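Local coordinates for aminotransferase, class I and II (Erwinia tasmaniensis, PDB 5Z0Q), which is a pyridoxal-5'-phosphate-bound protein of the class I and II aminotransferase family, known as OvoB, at residues A[327-332]-A[362-367]. Residues are numbered along the deposited sequence; the frame is centred on the assembly and turned at random.
Sequences LGWIDA and FVRFNF
I330 and V363 pair their backbones in both directions: I330 N to V363 O and V363 N to I330 O each measure 3.1 Å, the mark of a hydrogen-bonded pair in antiparallel strands. W329–R364 and D331–F362 flank it as non-hydrogen-bonded pairs. On the L327 side of this ladder, F365 N points at G328 O, modelled too close for the bond to be taken at face value; a cis peptide bond precedes G328.

W329, D331, F362 and R364 share one face of the sheet. The F362 ring forms an offset stack on the five-membered ring of W329, centroids 4.3 Å apart and planes 12° from parallel, while F362 CB lies over the six-membered ring. D331 CA makes a CH-pi contact with the F362 ring, and the carboxylate stacks nearly parallel to it; D331 OD1 is held by S333.

L327 CD2 lies near R364 NE, over a guanidinium face, and 3.7 Å from R364 CD. R364 NH2 bonds to W39 O and NH1, weakly, to the cofactor-pocket residue N176; the strand pair thus brings an arginine side chain to about 5 Å from pyridoxal-5'-phosphate (nearest atoms). On the other face, with chi2 extended (175°), I330 CD1 reaches F365 CB and CD2.

Strands 329-331 and 362-364 belong to the five-stranded mixed sheet, flanked by 318-319 and 349-353 respectively; I330 and F365 pack against helix 290-313, F365 also meeting helix 371-385.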
loop_
_atom_site.group_PDB
_atom_site.type_symbol
_atom_site.label_atom_id
_atom_site.label_comp_id
_atom_site.label_asym_id
_atom_site.label_seq_id
_atom_site.Cartn_x
_atom_site.Cartn_y
_atom_site.Cartn_z
ATOM N N LEU A 327 10.486 -21.575 -9.886
ATOM C CA LEU A 327 9.429 -22.220 -10.651
ATOM C C LEU A 327 9.918 -22.348 -12.088
ATOM O O LEU A 327 10.670 -21.494 -12.568
ATOM C CB LEU A 327 8.115 -21.422 -10.585
ATOM C CG LEU A 327 7.771 -20.706 -9.271
ATOM C CD1 LEU A 327 8.055 -19.214 -9.377
ATOM C CD2 LEU A 327 6.336 -20.963 -8.834
ATOM N N GLY A 328 9.499 -23.408 -12.779
ATOM C CA GLY A 328 8.556 -24.400 -12.293
ATOM C C GLY A 328 7.473 -24.650 -13.332
ATOM O O GLY A 328 6.333 -24.953 -12.991
ATOM N N TRP A 329 7.847 -24.536 -14.607
ATOM C CA TRP A 329 6.907 -24.510 -15.725
ATOM C C TRP A 329 6.868 -25.887 -16.382
ATOM O O TRP A 329 7.801 -26.266 -17.099
ATOM C CB TRP A 329 7.324 -23.425 -16.718
ATOM C CG TRP A 329 6.275 -22.980 -17.698
ATOM C CD1 TRP A 329 6.415 -22.889 -19.051
ATOM C CD2 TRP A 329 4.942 -22.541 -17.403
ATOM N NE1 TRP A 329 5.251 -22.429 -19.619
ATOM C CE2 TRP A 329 4.331 -22.209 -18.629
ATOM C CE3 TRP A 329 4.202 -22.406 -16.223
ATOM C CZ2 TRP A 329 3.020 -21.746 -18.709
ATOM C CZ3 TRP A 329 2.898 -21.946 -16.306
ATOM C CH2 TRP A 329 2.322 -21.623 -17.539
ATOM N N ILE A 330 5.785 -26.627 -16.151
ATOM C CA ILE A 330 5.660 -28.019 -16.574
ATOM C C ILE A 330 4.587 -28.120 -17.650
ATOM O O ILE A 330 3.446 -27.691 -17.439
ATOM C CB ILE A 330 5.318 -28.937 -15.388
ATOM C CG1 ILE A 330 6.360 -28.792 -14.278
ATOM C CG2 ILE A 330 5.212 -30.385 -15.847
ATOM C CD1 ILE A 330 6.025 -29.576 -13.030
ATOM N N ASP A 331 4.948 -28.703 -18.793
ATOM C CA ASP A 331 3.997 -28.948 -19.873
ATOM C C ASP A 331 3.234 -30.233 -19.574
ATOM O O ASP A 331 3.812 -31.324 -19.584
ATOM C CB ASP A 331 4.720 -29.038 -21.215
ATOM C CG ASP A 331 3.761 -29.141 -22.397
ATOM O OD1 ASP A 331 2.530 -29.152 -22.177
ATOM O OD2 ASP A 331 4.240 -29.207 -23.550
ATOM N N ALA A 332 1.932 -30.105 -19.316
ATOM C CA ALA A 332 1.072 -31.247 -19.038
ATOM C C ALA A 332 0.120 -31.545 -20.192
ATOM O O ALA A 332 -0.907 -32.200 -19.991
ATOM C CB ALA A 332 0.287 -31.017 -17.746
ATOM N N PHE A 362 -0.331 -26.062 -19.145
ATOM C CA PHE A 362 0.805 -26.066 -18.237
ATOM C C PHE A 362 0.346 -25.908 -16.793
ATOM O O PHE A 362 -0.772 -25.467 -16.511
ATOM C CB PHE A 362 1.788 -24.942 -18.582
ATOM C CG PHE A 362 2.552 -25.160 -19.859
ATOM C CD1 PHE A 362 1.915 -25.100 -21.086
ATOM C CD2 PHE A 362 3.915 -25.399 -19.829
ATOM C CE1 PHE A 362 2.620 -25.293 -22.259
ATOM C CE2 PHE A 362 4.626 -25.589 -20.998
ATOM C CZ PHE A 362 3.978 -25.538 -22.213
ATOM N N VAL A 363 1.236 -26.279 -15.877
ATOM C CA VAL A 363 1.057 -26.050 -14.449
ATOM C C VAL A 363 2.366 -25.510 -13.891
ATOM O O VAL A 363 3.450 -25.971 -14.268
ATOM C CB VAL A 363 0.631 -27.335 -13.703
ATOM C CG1 VAL A 363 -0.808 -27.697 -14.041
ATOM C CG2 VAL A 363 1.567 -28.489 -14.039
ATOM N N ARG A 364 2.271 -24.525 -13.002
ATOM C CA ARG A 364 3.454 -23.931 -12.398
ATOM C C ARG A 364 3.774 -24.642 -11.089
ATOM O O ARG A 364 2.914 -24.757 -10.210
ATOM C CB ARG A 364 3.263 -22.432 -12.163
ATOM C CG ARG A 364 4.577 -21.678 -11.989
ATOM C CD ARG A 364 4.365 -20.183 -11.811
ATOM N NE ARG A 364 3.721 -19.867 -10.540
ATOM C CZ ARG A 364 3.589 -18.637 -10.056
ATOM N NH1 ARG A 364 4.060 -17.601 -10.738
ATOM N NH2 ARG A 364 2.989 -18.441 -8.889
ATOM N N PHE A 365 5.010 -25.119 -10.968
ATOM C CA PHE A 365 5.458 -25.895 -9.819
ATOM C C PHE A 365 6.313 -25.009 -8.920
ATOM O O PHE A 365 7.331 -24.466 -9.364
ATOM C CB PHE A 365 6.250 -27.121 -10.276
ATOM C CG PHE A 365 6.393 -28.189 -9.227
ATOM C CD1 PHE A 365 7.170 -27.980 -8.099
ATOM C CD2 PHE A 365 5.767 -29.414 -9.381
ATOM C CE1 PHE A 365 7.304 -28.963 -7.140
ATOM C CE2 PHE A 365 5.901 -30.401 -8.424
ATOM C CZ PHE A 365 6.670 -30.174 -7.303
ATOM N N ASN A 366 5.908 -24.872 -7.662
ATOM C CA ASN A 366 6.654 -24.097 -6.675
ATOM C C ASN A 366 7.488 -25.072 -5.850
ATOM O O ASN A 366 6.977 -25.721 -4.934
ATOM C CB ASN A 366 5.710 -23.281 -5.797
ATOM C CG ASN A 366 6.441 -22.281 -4.915
ATOM O OD1 ASN A 366 7.625 -22.440 -4.614
ATOM N ND2 ASN A 366 5.732 -21.240 -4.495
ATOM N N PHE A 367 8.776 -25.179 -6.175
ATOM C CA PHE A 367 9.699 -25.990 -5.395
ATOM C C PHE A 367 10.501 -25.156 -4.401
ATOM O O PHE A 367 11.579 -25.580 -3.969
ATOM C CB PHE A 367 10.630 -26.788 -6.314
ATOM C CG PHE A 367 11.438 -25.947 -7.265
ATOM C CD1 PHE A 367 12.688 -25.470 -6.902
ATOM C CD2 PHE A 367 10.962 -25.663 -8.534
ATOM C CE1 PHE A 367 13.438 -24.708 -7.780
ATOM C CE2 PHE A 367 11.710 -24.906 -9.419
ATOM C CZ PHE A 367 12.948 -24.427 -9.041
#